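Local coordinates for envelope glycoprotein (PDB 5XEA) that probably attaches the virion to a host-cell receptor and then drives fusion of the viral envelope with the host membrane, at residues G92-D97 against N137-C142; A49-C54 against Y104-Q109; K26-T31 against C206-D211; R32-A37 against E196-E201; A338-R343 against F350-C355. One frame throughout, in Å; residues are numbered along the deposited sequence.

Contact 1: G92-D97 against N137-C142; sequences GDICHD and NIDWRC
Gly92 lies flat against the indole of Trp140, and this is the tight end of the contact. The backbone N of Gly92 sits 3.2 Å above the ring plane of Trp140, over its centre, and Gly92 CA makes a CH-pi contact with the five-membered ring. At the edge of the same ring, Trp140 NE1 donates to Asp93 O at 2.9 Å; the oxygen lies in the indole plane, while the donor stands above the carbonyl plane. In the middle, Cys95 and Ile138 form an antiparallel hydrogen-bonded pair, with Cys95 N to Ile138 O at 2.8 Å and their side chains on the same face. At the far end the chain turns a corner, and CG beside the backbone N (chi1 -87°) brings the Asn137 amide to Asp97, which it grips twice: OD1 accepts from Asp97 N at 2.9 Å, and ND2 gives to Asp97 OD1 at 2.9 Å. The carboxylate stands 72° to that amide, and its OD2 binds Arg125 and Trp129. The looser, solvent side belongs to the exposed Ile94 and His96. Ile94 CG2 skirts Asp139 OD1 at 3.7 Å and the Trp140 edge at CD1, whereas His96 ND1 is hydrogen-bonded to Lys445. Along its other edge strand 133-156 is bonded to strand 40-56, whose Arg47 and Ala49 touch Trp140; farther along, Cys142 is disulfide-bonded to Cys89, and helix 421-437 packs on Arg141.

Contact 2: A49-C54 against Y104-Q109; sequences AWVAYC and YACLGQ
The Tyr53 ring takes Leu107 on one face: methyl CD2 of Leu107 sits over the ring centre, 3.9 Å from the centroid and 10° off the normal, a clean CH-pi contact. Cys106 CB approaches the ring obliquely, 3.6 Å from Tyr53 CD1, and the imidazole of His134 also meets this ring, the planes within about 15° of parallel. Tyr53 reaches them because its CG stands anti to the backbone N (chi1 -178°), which swings the phenol out from the strand to the loop. One turn of 3-10 helix, with Leu107 N bonded to Tyr104 O, presents Cys106 inward; its sulfur SG rests 3.8 Å from Val51 CG1. The same sulfur is disulfide-bonded to Cys136 on strand 133-156, next to strand 40-56 in the sheet. Trp50, neighbour to Val51, instead meets Tyr439 of the second subunit edge-to-face. The arrangement is that of a disulfide-tied loop laid over one face of an antiparallel sheet, here in a fusogen of the baculovirus gp64 family.

Contact 3: K26-T31 against C206-D211; sequences KLYSAT and CFVDPD
This is one rung of the ladder between strands 24-35 and 197-209, neighbours in the six-stranded antiparallel sheet, and the ladder continues in both directions from it. Lys26 and Cys206 make an antiparallel hydrogen-bonded pair: Lys26 N gives to Cys206 O at 2.7 Å, nearly straight at 171°, and Cys206 N returns a bond to Lys26 O at 3.0 Å. The two segments overlap at this one rung, since Tyr28 goes on to pair with Ile204 and Val208 with Ser24; side chains make the remaining contacts between them. The Tyr28 ring reaches toward the partner segment, with CD2 3.8 Å from Cys206 SG. Lys26 CB stands 3.6 Å above the phenol plane of Tyr28, offset toward the rim, and Cys206 SG comes in obliquely, 4.8 Å from the ring centroid, as a sulfur-aromatic contact; that sulfur is tied to Cys224 on the adjacent strand. The Lys26 chain folds over at its second torsion (chi2 -78°), and its ammonium end leads away from the strand pair. Phe207 goes to the opposite face of the sheet, where it meets Trp404 of its own chain edge-to-face and Phe294 of the third subunit. Val208 closes the corner, with its side chain at about a right angle to both Lys26 and Tyr28: methyl CG2 of Val208 is 3.7 Å from Lys26 CG and 3.2 Å from Tyr28 OH.

Contact 4: R32-A37 against E196-E201; sequences RYTTSA and EIQREE
Thr34 and Gln198 share a water that three groups hold: Thr34 OG1 donates to it at 2.7 Å, and it donates to Thr35 O and Gln198 OE1. They face each other in an antiparallel ladder between strands 24-35 and 197-209, where Gln198 N bonds to Thr34 O at 2.7 Å. On the water's face, Arg32 and Glu200 run side by side, with a salt bridge from Arg32 NH2 to Glu200 OE1 at 2.8 Å. A bend at chi3 (75°) turns the Arg32 guanidinium toward that carboxylate. The guanidinium and carboxylate planes stand 77° apart, and the hydrogen bond within the bridge is weak, 124° at the hydrogen; Arg32 NH1 also bridges to Asp226. On the other face Tyr33 lies alongside the extended Arg199, whose CG is 3.7 Å from Tyr33 CE1, while Trp155 meets the same phenol roughly perpendicularly. Tyr33 CB touches Ile197 CG2. Where strand 24-35 ends and strand 197-209 begins, Ser36 N reaches Glu196 O, and Glu196 N returns a bond to Ser36 OG at 2.9 Å.

Contact 5: A338-R343 against F350-C355; sequences APVSSR and FLLHQC
Arg343 and His353 meet on one face of a beta hairpin, strands 341-344 and 350-354, one hydrogen-bonded pair apart along it. The guanidinium and imidazole planes stand 76° to each other. Arg343 NE points its N-H straight at His353 NE2, 2.9 Å away and 173° at the hydrogen; the acceptor lies in the guanidinium plane, and the donor is tilted out of the ring plane. Accepting at NE2 is consistent with a neutral imidazole, and a nearby arginine would tend to keep it so. Arg343 gets there by leaving the backbone with CG anti to its N (chi1 176°) and then bending before NE. Beneath this pair the ladder is regular: His353 N bonds to Ser341 O at 2.8 Å, and Leu351 N to Arg343 O at 2.8 Å. The other face is mostly apolar, with Ser342 among Val340, Leu352 and Phe350. Val340 and Leu352 cross obliquely, and Ser342 CB touches both Leu352 CD2 (4.0 Å) and Phe350 CD1 (4.1 Å). There Ile395 of the third subunit packs on Phe350 and Leu352, while the outer edge of strand 350-354 pairs with a strand of the second subunit and carries the sheet across the interface. The hairpin is entered through an inverse gamma turn centred on Pro339, and just beyond it Val340 CG2 touches Leu352 CD2 at 3.8 Å.

The five contacts are spread along an elongated chain. Contacts 1 and 2, centres 9 Å apart, share one antiparallel sheet in which strands 133-156 and 40-56 are neighbours; Asn137 and Asp139 bond through their backbones to Ala52 and Trp50, and their segments alternate along the chain. Contacts 3 and 4, 21 Å apart, are two places on the same pair of strands, 24-35 and 197-209. Both close a loop in sequence that holds contacts 1 and 2, so that sheet is an insertion between these paired strands. Contact 5 follows in series, 106 Å from contact 1 between centres. Contacts 2, 3 and 5 each touch other subunits, tying the trimer at widely separated levels.

Contact 1: G92-D97 against N137-C142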
# COMPACT_ATOMS: atom_id res chain seq x y z
N GLY B 92 23.48 -37.51 -0.54
CA GLY B 92 24.16 -38.76 -0.25
C GLY B 92 23.59 -39.93 -1.03
O GLY B 92 22.73 -39.79 -1.90
N ASP B 93 24.11 -41.12 -0.72
CA ASP B 93 23.60 -42.34 -1.33
C ASP B 93 22.18 -42.62 -0.85
O ASP B 93 21.82 -42.33 0.29
CB ASP B 93 24.49 -43.54 -1.00
CG ASP B 93 25.86 -43.44 -1.67
OD1 ASP B 93 25.93 -43.02 -2.85
OD2 ASP B 93 26.87 -43.78 -1.01
N ILE B 94 21.37 -43.18 -1.74
CA ILE B 94 20.00 -43.55 -1.40
C ILE B 94 19.92 -45.07 -1.29
O ILE B 94 20.67 -45.81 -1.93
CB ILE B 94 18.97 -43.01 -2.42
CG1 ILE B 94 18.63 -44.05 -3.48
CG2 ILE B 94 19.42 -41.64 -3.05
CD1 ILE B 94 17.14 -44.26 -3.65
N CYS B 95 19.01 -45.52 -0.44
CA CYS B 95 18.83 -46.94 -0.15
C CYS B 95 17.35 -47.23 -0.25
O CYS B 95 16.55 -46.65 0.50
CB CYS B 95 19.34 -47.32 1.25
SG CYS B 95 21.11 -47.45 1.41
N HIS B 96 16.98 -48.12 -1.16
CA HIS B 96 15.61 -48.59 -1.28
C HIS B 96 15.53 -50.01 -0.73
O HIS B 96 16.05 -50.95 -1.35
CB HIS B 96 15.16 -48.55 -2.73
CG HIS B 96 13.70 -48.78 -2.91
ND1 HIS B 96 13.17 -50.04 -3.10
CD2 HIS B 96 12.65 -47.93 -2.93
CE1 HIS B 96 11.85 -49.95 -3.22
NE2 HIS B 96 11.52 -48.68 -3.12
N ASP B 97 14.87 -50.17 0.42
CA ASP B 97 14.55 -51.48 0.98
C ASP B 97 15.81 -52.35 1.06
O ASP B 97 15.82 -53.51 0.65
CB ASP B 97 13.44 -52.17 0.18
CG ASP B 97 12.03 -51.62 0.49
OD1 ASP B 97 11.93 -50.58 1.17
OD2 ASP B 97 11.02 -52.22 0.04
N ASN B 137 15.98 -47.70 4.68
CA ASN B 137 15.60 -46.81 3.59
C ASN B 137 16.23 -45.46 3.84
O ASN B 137 16.08 -44.89 4.93
CB ASN B 137 14.07 -46.68 3.47
CG ASN B 137 13.47 -47.76 2.59
OD1 ASN B 137 13.58 -47.72 1.36
ND2 ASN B 137 12.81 -48.75 3.21
N ILE B 138 16.96 -44.95 2.85
CA ILE B 138 17.52 -43.61 2.88
C ILE B 138 17.16 -42.89 1.59
O ILE B 138 17.35 -43.44 0.49
CB ILE B 138 19.04 -43.62 3.05
CG1 ILE B 138 19.47 -44.48 4.24
CG2 ILE B 138 19.59 -42.17 3.16
CD1 ILE B 138 20.97 -44.48 4.41
N ASP B 139 16.70 -41.64 1.71
CA ASP B 139 16.54 -40.78 0.54
C ASP B 139 16.86 -39.35 0.94
O ASP B 139 16.93 -39.01 2.13
CB ASP B 139 15.14 -40.91 -0.09
CG ASP B 139 15.11 -40.43 -1.55
OD1 ASP B 139 16.18 -40.06 -2.11
OD2 ASP B 139 14.00 -40.42 -2.14
N TRP B 140 17.07 -38.51 -0.06
CA TRP B 140 17.59 -37.17 0.17
C TRP B 140 16.72 -36.14 -0.52
O TRP B 140 16.09 -36.42 -1.55
CB TRP B 140 19.04 -37.04 -0.35
CG TRP B 140 20.01 -37.86 0.43
CD1 TRP B 140 20.23 -39.21 0.30
CD2 TRP B 140 20.85 -37.41 1.50
NE1 TRP B 140 21.17 -39.62 1.21
CE2 TRP B 140 21.56 -38.54 1.97
CE3 TRP B 140 21.08 -36.16 2.09
CZ2 TRP B 140 22.48 -38.46 3.01
CZ3 TRP B 140 21.98 -36.08 3.13
CH2 TRP B 140 22.69 -37.23 3.58
N ARG B 141 16.71 -34.93 0.03
CA ARG B 141 16.22 -33.75 -0.67
C ARG B 141 17.29 -32.67 -0.59
O ARG B 141 18.04 -32.59 0.40
CB ARG B 141 14.90 -33.21 -0.11
CG ARG B 141 15.03 -32.53 1.26
CD ARG B 141 13.68 -32.41 1.97
NE ARG B 141 12.71 -31.73 1.11
CZ ARG B 141 12.35 -30.46 1.23
NH1 ARG B 141 12.87 -29.70 2.18
NH2 ARG B 141 11.46 -29.94 0.40
N CYS B 142 17.37 -31.86 -1.63
CA CYS B 142 18.25 -30.70 -1.58
C CYS B 142 17.78 -29.69 -2.61
O CYS B 142 17.05 -30.02 -3.55
CB CYS B 142 19.71 -31.09 -1.81
SG CYS B 142 20.02 -31.84 -3.43

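Contact 2: A49-C54 against Y104-Q109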
# COMPACT_ATOMS: atom_id res chain seq x y z
N ALA B 49 18.10 -35.64 4.84
CA ALA B 49 17.96 -37.06 4.57
C ALA B 49 16.76 -37.62 5.34
O ALA B 49 16.51 -37.21 6.47
CB ALA B 49 19.24 -37.83 4.94
N TRP B 50 16.01 -38.51 4.70
CA TRP B 50 15.08 -39.41 5.38
C TRP B 50 15.80 -40.73 5.60
O TRP B 50 16.25 -41.35 4.63
CB TRP B 50 13.80 -39.65 4.58
CG TRP B 50 12.86 -40.69 5.16
CD1 TRP B 50 12.65 -41.95 4.68
CD2 TRP B 50 12.03 -40.55 6.32
NE1 TRP B 50 11.73 -42.61 5.48
CE2 TRP B 50 11.33 -41.77 6.48
CE3 TRP B 50 11.79 -39.51 7.23
CZ2 TRP B 50 10.41 -41.98 7.52
CZ3 TRP B 50 10.88 -39.73 8.27
CH2 TRP B 50 10.20 -40.96 8.40
N VAL B 51 15.93 -41.14 6.86
CA VAL B 51 16.60 -42.39 7.22
C VAL B 51 15.64 -43.23 8.05
O VAL B 51 15.26 -42.82 9.16
CB VAL B 51 17.92 -42.14 7.98
CG1 VAL B 51 18.62 -43.45 8.30
CG2 VAL B 51 18.85 -41.23 7.15
N ALA B 52 15.26 -44.40 7.53
CA ALA B 52 14.40 -45.35 8.24
C ALA B 52 15.14 -46.68 8.39
O ALA B 52 15.33 -47.41 7.42
CB ALA B 52 13.07 -45.56 7.51
N TYR B 53 15.53 -46.98 9.62
CA TYR B 53 16.20 -48.24 9.97
C TYR B 53 15.22 -49.08 10.79
O TYR B 53 14.87 -48.71 11.92
CB TYR B 53 17.47 -47.94 10.75
CG TYR B 53 18.30 -49.15 11.12
CD1 TYR B 53 18.96 -49.89 10.15
CD2 TYR B 53 18.43 -49.54 12.46
CE1 TYR B 53 19.75 -51.00 10.50
CE2 TYR B 53 19.21 -50.65 12.81
CZ TYR B 53 19.87 -51.36 11.83
OH TYR B 53 20.64 -52.45 12.16
N CYS B 54 14.79 -50.20 10.24
CA CYS B 54 13.73 -50.98 10.86
C CYS B 54 14.25 -52.38 11.16
O CYS B 54 15.22 -52.83 10.57
CB CYS B 54 12.52 -51.05 9.94
SG CYS B 54 11.90 -49.41 9.46
N TYR B 104 23.40 -51.99 6.74
CA TYR B 104 24.56 -51.33 7.32
C TYR B 104 24.66 -49.87 6.91
O TYR B 104 25.19 -49.05 7.67
CB TYR B 104 25.82 -52.11 6.88
CG TYR B 104 27.14 -51.75 7.51
CD1 TYR B 104 27.40 -52.01 8.85
CD2 TYR B 104 28.18 -51.21 6.74
CE1 TYR B 104 28.64 -51.72 9.42
CE2 TYR B 104 29.42 -50.90 7.31
CZ TYR B 104 29.64 -51.16 8.65
OH TYR B 104 30.86 -50.87 9.21
N ALA B 105 24.15 -49.52 5.73
CA ALA B 105 24.27 -48.14 5.24
C ALA B 105 23.54 -47.14 6.11
O ALA B 105 23.89 -45.95 6.09
CB ALA B 105 23.76 -48.04 3.80
N CYS B 106 22.52 -47.57 6.85
CA CYS B 106 21.78 -46.71 7.76
C CYS B 106 22.52 -46.40 9.05
O CYS B 106 21.98 -45.67 9.88
CB CYS B 106 20.45 -47.36 8.14
SG CYS B 106 19.10 -47.01 7.04
N LEU B 107 23.70 -46.97 9.26
CA LEU B 107 24.43 -46.78 10.50
C LEU B 107 25.64 -45.89 10.23
O LEU B 107 26.07 -45.73 9.09
CB LEU B 107 24.85 -48.13 11.09
CG LEU B 107 23.70 -49.15 11.26
CD1 LEU B 107 24.15 -50.46 11.91
CD2 LEU B 107 22.53 -48.54 12.03
N GLY B 108 26.17 -45.29 11.29
CA GLY B 108 27.35 -44.45 11.13
C GLY B 108 27.15 -43.22 10.26
O GLY B 108 26.06 -42.99 9.73
N GLN B 109 28.21 -42.43 10.10
CA GLN B 109 28.10 -41.12 9.48
C GLN B 109 27.77 -41.24 8.00
O GLN B 109 28.39 -42.02 7.27
CB GLN B 109 29.40 -40.34 9.67
CG GLN B 109 29.26 -39.03 10.45
CD GLN B 109 30.41 -38.07 10.21
OE1 GLN B 109 31.55 -38.33 10.59
NE2 GLN B 109 30.12 -36.95 9.56

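Contact 3: K26-T31 against C206-D211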
# COMPACT_ATOMS: atom_id res chain seq x y z
N LYS B 26 15.17 25.28 2.00
CA LYS B 26 16.59 25.22 2.31
C LYS B 26 17.33 24.36 1.30
O LYS B 26 16.76 23.45 0.69
CB LYS B 26 16.85 24.64 3.71
CG LYS B 26 16.00 25.21 4.83
CD LYS B 26 16.51 26.56 5.27
CE LYS B 26 15.73 27.06 6.49
NZ LYS B 26 16.08 28.47 6.82
N LEU B 27 18.62 24.66 1.13
CA LEU B 27 19.57 23.76 0.48
C LEU B 27 20.55 23.35 1.57
O LEU B 27 21.42 24.14 1.96
CB LEU B 27 20.27 24.42 -0.70
CG LEU B 27 20.01 23.69 -2.02
CD1 LEU B 27 18.53 23.76 -2.36
CD2 LEU B 27 20.85 24.27 -3.14
N TYR B 28 20.39 22.13 2.08
CA TYR B 28 21.24 21.62 3.14
C TYR B 28 22.44 20.89 2.55
O TYR B 28 22.31 20.11 1.59
CB TYR B 28 20.47 20.68 4.06
CG TYR B 28 19.59 21.39 5.06
CD1 TYR B 28 19.79 22.72 5.37
CD2 TYR B 28 18.55 20.71 5.70
CE1 TYR B 28 18.98 23.38 6.29
CE2 TYR B 28 17.74 21.35 6.62
CZ TYR B 28 17.96 22.68 6.91
OH TYR B 28 17.15 23.32 7.83
N SER B 29 23.61 21.14 3.11
CA SER B 29 24.79 20.37 2.76
C SER B 29 24.81 19.09 3.59
O SER B 29 24.51 19.10 4.79
CB SER B 29 26.06 21.18 3.00
OG SER B 29 26.32 22.04 1.91
N ALA B 30 25.16 17.99 2.93
CA ALA B 30 25.24 16.72 3.63
C ALA B 30 26.22 15.81 2.91
O ALA B 30 26.46 15.94 1.71
CB ALA B 30 23.87 16.04 3.74
N THR B 31 26.78 14.89 3.68
CA THR B 31 27.51 13.76 3.13
C THR B 31 26.51 12.64 2.88
O THR B 31 25.81 12.20 3.80
CB THR B 31 28.61 13.30 4.08
OG1 THR B 31 29.46 14.41 4.42
CG2 THR B 31 29.45 12.22 3.43
N CYS B 206 15.24 20.89 1.00
CA CYS B 206 14.30 20.56 2.06
C CYS B 206 13.38 21.75 2.30
O CYS B 206 13.79 22.91 2.14
CB CYS B 206 15.02 20.23 3.38
SG CYS B 206 16.23 18.90 3.30
N PHE B 207 12.14 21.47 2.68
CA PHE B 207 11.24 22.48 3.21
C PHE B 207 11.22 22.32 4.72
O PHE B 207 10.95 21.23 5.23
CB PHE B 207 9.85 22.35 2.60
CG PHE B 207 9.80 22.79 1.16
CD1 PHE B 207 9.85 24.15 0.83
CD2 PHE B 207 9.76 21.86 0.15
CE1 PHE B 207 9.82 24.56 -0.49
CE2 PHE B 207 9.73 22.26 -1.17
CZ PHE B 207 9.77 23.63 -1.49
N VAL B 208 11.56 23.39 5.43
CA VAL B 208 11.66 23.35 6.88
C VAL B 208 10.53 24.19 7.46
O VAL B 208 10.38 25.37 7.12
CB VAL B 208 13.03 23.83 7.39
CG1 VAL B 208 13.00 23.91 8.90
CG2 VAL B 208 14.10 22.85 6.95
N ASP B 209 9.76 23.57 8.34
CA ASP B 209 8.52 24.15 8.87
C ASP B 209 8.71 24.30 10.37
O ASP B 209 8.55 23.31 11.11
CB ASP B 209 7.33 23.26 8.53
CG ASP B 209 5.99 23.99 8.61
OD1 ASP B 209 5.92 25.01 9.32
OD2 ASP B 209 5.01 23.53 7.96
N PRO B 210 9.10 25.48 10.86
CA PRO B 210 9.26 25.67 12.31
C PRO B 210 7.95 25.74 13.07
O PRO B 210 7.97 25.63 14.31
CB PRO B 210 10.02 27.00 12.40
CG PRO B 210 9.63 27.72 11.17
CD PRO B 210 9.49 26.68 10.09
N ASP B 211 6.81 25.92 12.39
CA ASP B 211 5.50 25.90 13.04
C ASP B 211 4.73 24.64 12.69
O ASP B 211 3.65 24.71 12.08
CB ASP B 211 4.68 27.14 12.64
CG ASP B 211 5.08 28.38 13.40
OD1 ASP B 211 5.49 28.24 14.58
OD2 ASP B 211 4.98 29.48 12.82

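Contact 4: R32-A37 against E196-E201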
# COMPACT_ATOMS: atom_id res chain seq x y z
N ARG B 32 26.43 12.19 1.64
CA ARG B 32 25.51 11.14 1.24
C ARG B 32 26.29 9.88 0.92
O ARG B 32 27.30 9.93 0.22
CB ARG B 32 24.69 11.56 0.03
CG ARG B 32 23.62 10.56 -0.31
CD ARG B 32 22.84 11.01 -1.50
NE ARG B 32 23.60 10.83 -2.71
CZ ARG B 32 23.29 11.41 -3.86
NH1 ARG B 32 22.24 12.22 -3.92
NH2 ARG B 32 24.03 11.20 -4.94
N TYR B 33 25.82 8.75 1.44
CA TYR B 33 26.38 7.44 1.15
C TYR B 33 25.34 6.61 0.43
O TYR B 33 24.25 6.38 0.96
CB TYR B 33 26.81 6.74 2.44
CG TYR B 33 27.81 7.50 3.28
CD1 TYR B 33 29.17 7.28 3.13
CD2 TYR B 33 27.38 8.41 4.23
CE1 TYR B 33 30.10 7.97 3.90
CE2 TYR B 33 28.30 9.10 5.01
CZ TYR B 33 29.65 8.88 4.84
OH TYR B 33 30.56 9.57 5.62
N THR B 34 25.66 6.17 -0.79
CA THR B 34 24.80 5.30 -1.58
C THR B 34 25.62 4.11 -2.07
O THR B 34 26.82 4.00 -1.82
CB THR B 34 24.18 6.05 -2.77
OG1 THR B 34 25.22 6.54 -3.61
CG2 THR B 34 23.30 7.19 -2.29
N THR B 35 24.95 3.21 -2.80
CA THR B 35 25.55 1.97 -3.26
C THR B 35 25.51 1.88 -4.78
O THR B 35 24.65 2.48 -5.44
CB THR B 35 24.85 0.72 -2.66
OG1 THR B 35 23.43 0.80 -2.86
CG2 THR B 35 25.13 0.60 -1.17
N SER B 36 26.47 1.12 -5.31
CA SER B 36 26.54 0.88 -6.75
C SER B 36 25.28 0.18 -7.27
O SER B 36 24.76 0.53 -8.33
CB SER B 36 27.78 0.05 -7.08
OG SER B 36 28.69 0.01 -5.99
N ALA B 37 24.79 -0.82 -6.54
CA ALA B 37 23.62 -1.58 -6.94
C ALA B 37 22.55 -1.52 -5.86
O ALA B 37 22.79 -1.07 -4.73
CB ALA B 37 23.99 -3.04 -7.25
N GLU B 196 29.82 -1.42 -3.76
CA GLU B 196 30.55 -0.64 -2.77
C GLU B 196 29.71 0.54 -2.31
O GLU B 196 28.86 1.05 -3.05
CB GLU B 196 31.88 -0.15 -3.32
CG GLU B 196 32.91 -1.26 -3.48
CD GLU B 196 33.78 -1.07 -4.70
OE1 GLU B 196 33.23 -0.69 -5.76
OE2 GLU B 196 35.00 -1.29 -4.60
N ILE B 197 29.93 0.95 -1.07
CA ILE B 197 29.30 2.14 -0.54
C ILE B 197 30.15 3.34 -0.96
O ILE B 197 31.36 3.37 -0.71
CB ILE B 197 29.16 2.07 0.99
CG1 ILE B 197 28.10 1.02 1.37
CG2 ILE B 197 28.79 3.42 1.56
CD1 ILE B 197 27.96 0.80 2.85
N GLN B 198 29.51 4.30 -1.62
CA GLN B 198 30.18 5.47 -2.19
C GLN B 198 29.79 6.71 -1.40
O GLN B 198 28.61 6.90 -1.07
CB GLN B 198 29.79 5.63 -3.66
CG GLN B 198 29.77 4.32 -4.40
CD GLN B 198 29.36 4.45 -5.85
OE1 GLN B 198 28.21 4.78 -6.15
NE2 GLN B 198 30.29 4.17 -6.75
N ARG B 199 30.78 7.55 -1.12
CA ARG B 199 30.61 8.79 -0.37
C ARG B 199 30.58 9.98 -1.33
O ARG B 199 31.19 9.94 -2.40
CB ARG B 199 31.76 8.94 0.63
CG ARG B 199 31.74 10.19 1.49
CD ARG B 199 33.12 10.45 2.08
NE ARG B 199 33.19 11.74 2.75
CZ ARG B 199 33.36 11.88 4.06
NH1 ARG B 199 33.49 10.82 4.84
NH2 ARG B 199 33.42 13.10 4.59
N GLU B 200 29.85 11.03 -0.95
CA GLU B 200 29.62 12.14 -1.86
C GLU B 200 29.07 13.34 -1.09
O GLU B 200 28.24 13.17 -0.18
CB GLU B 200 28.64 11.72 -2.97
CG GLU B 200 28.58 12.65 -4.15
CD GLU B 200 27.63 12.15 -5.22
OE1 GLU B 200 26.80 11.26 -4.90
OE2 GLU B 200 27.70 12.62 -6.38
N GLU B 201 29.53 14.53 -1.45
CA GLU B 201 29.10 15.78 -0.82
C GLU B 201 28.02 16.41 -1.69
O GLU B 201 28.24 16.65 -2.87
CB GLU B 201 30.28 16.73 -0.65
CG GLU B 201 31.50 16.11 0.02
CD GLU B 201 31.25 15.77 1.48
OE1 GLU B 201 30.38 16.41 2.10
OE2 GLU B 201 31.94 14.86 2.01
O HOH W 1 25.76 5.42 -6.05

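Contact 5: A338-R343 against F350-C355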
# COMPACT_ATOMS: atom_id res chain seq x y z
N ALA B 338 -0.42 49.59 -29.34
CA ALA B 338 -1.02 50.04 -30.59
C ALA B 338 -0.85 51.55 -30.67
O ALA B 338 -0.93 52.22 -29.63
CB ALA B 338 -2.50 49.66 -30.66
N PRO B 339 -0.60 52.12 -31.87
CA PRO B 339 -0.37 53.58 -31.98
C PRO B 339 -1.67 54.37 -31.99
O PRO B 339 -2.08 54.96 -33.00
CB PRO B 339 0.41 53.68 -33.30
CG PRO B 339 -0.16 52.57 -34.14
CD PRO B 339 -0.50 51.45 -33.18
N VAL B 340 -2.36 54.38 -30.85
CA VAL B 340 -3.65 55.05 -30.74
C VAL B 340 -3.65 55.98 -29.52
O VAL B 340 -2.98 55.73 -28.52
CB VAL B 340 -4.84 54.06 -30.64
CG1 VAL B 340 -5.02 53.30 -31.95
CG2 VAL B 340 -4.68 53.09 -29.47
N SER B 341 -4.42 57.07 -29.63
CA SER B 341 -4.82 57.89 -28.50
C SER B 341 -6.31 57.68 -28.24
O SER B 341 -7.09 57.42 -29.16
CB SER B 341 -4.55 59.37 -28.76
OG SER B 341 -5.50 59.86 -29.70
N SER B 342 -6.71 57.79 -26.97
CA SER B 342 -8.09 57.53 -26.57
C SER B 342 -8.85 58.82 -26.29
O SER B 342 -8.27 59.88 -26.07
CB SER B 342 -8.13 56.65 -25.32
OG SER B 342 -7.47 57.29 -24.24
N ARG B 343 -10.17 58.71 -26.29
CA ARG B 343 -11.04 59.84 -25.96
C ARG B 343 -12.24 59.25 -25.24
O ARG B 343 -13.04 58.53 -25.84
CB ARG B 343 -11.48 60.62 -27.20
CG ARG B 343 -12.46 61.74 -26.89
CD ARG B 343 -12.94 62.43 -28.17
NE ARG B 343 -11.84 62.88 -29.00
CZ ARG B 343 -11.29 64.09 -28.94
NH1 ARG B 343 -11.75 64.99 -28.08
NH2 ARG B 343 -10.28 64.40 -29.74
N PHE B 350 -14.67 54.68 -24.29
CA PHE B 350 -13.72 55.56 -24.96
C PHE B 350 -13.64 55.17 -26.42
O PHE B 350 -13.87 54.02 -26.79
CB PHE B 350 -12.32 55.51 -24.34
CG PHE B 350 -11.74 54.11 -24.26
CD1 PHE B 350 -10.93 53.61 -25.27
CD2 PHE B 350 -12.03 53.28 -23.18
CE1 PHE B 350 -10.41 52.30 -25.20
CE2 PHE B 350 -11.51 51.98 -23.10
CZ PHE B 350 -10.70 51.50 -24.11
N LEU B 351 -13.30 56.16 -27.23
CA LEU B 351 -12.97 56.00 -28.63
C LEU B 351 -11.47 55.85 -28.77
O LEU B 351 -10.70 56.22 -27.88
CB LEU B 351 -13.43 57.22 -29.45
CG LEU B 351 -14.90 57.66 -29.40
CD1 LEU B 351 -15.07 59.01 -30.13
CD2 LEU B 351 -15.76 56.60 -30.03
N LEU B 352 -11.05 55.34 -29.91
CA LEU B 352 -9.63 55.27 -30.24
C LEU B 352 -9.39 56.02 -31.54
O LEU B 352 -10.05 55.76 -32.56
CB LEU B 352 -9.17 53.81 -30.35
CG LEU B 352 -9.12 53.04 -29.02
CD1 LEU B 352 -8.74 51.59 -29.25
CD2 LEU B 352 -8.14 53.70 -28.04
N HIS B 353 -8.44 56.95 -31.51
CA HIS B 353 -8.04 57.69 -32.69
C HIS B 353 -6.74 57.12 -33.23
O HIS B 353 -5.83 56.82 -32.46
CB HIS B 353 -7.86 59.18 -32.38
CG HIS B 353 -9.11 59.85 -31.89
ND1 HIS B 353 -10.21 60.06 -32.70
CD2 HIS B 353 -9.43 60.36 -30.68
CE1 HIS B 353 -11.16 60.65 -32.00
NE2 HIS B 353 -10.71 60.85 -30.77
N GLN B 354 -6.65 56.99 -34.56
CA GLN B 354 -5.50 56.37 -35.20
C GLN B 354 -5.01 57.22 -36.36
O GLN B 354 -5.71 58.11 -36.84
CB GLN B 354 -5.85 54.96 -35.69
CG GLN B 354 -4.65 54.03 -35.76
CD GLN B 354 -4.96 52.71 -36.43
OE1 GLN B 354 -6.09 52.23 -36.38
NE2 GLN B 354 -3.96 52.13 -37.09
N CYS B 355 -3.80 56.91 -36.82
CA CYS B 355 -3.11 57.54 -37.95
C CYS B 355 -3.18 59.08 -37.85
O CYS B 355 -2.19 59.72 -37.47
CB CYS B 355 -3.68 57.04 -39.28
SG CYS B 355 -4.20 58.28 -40.50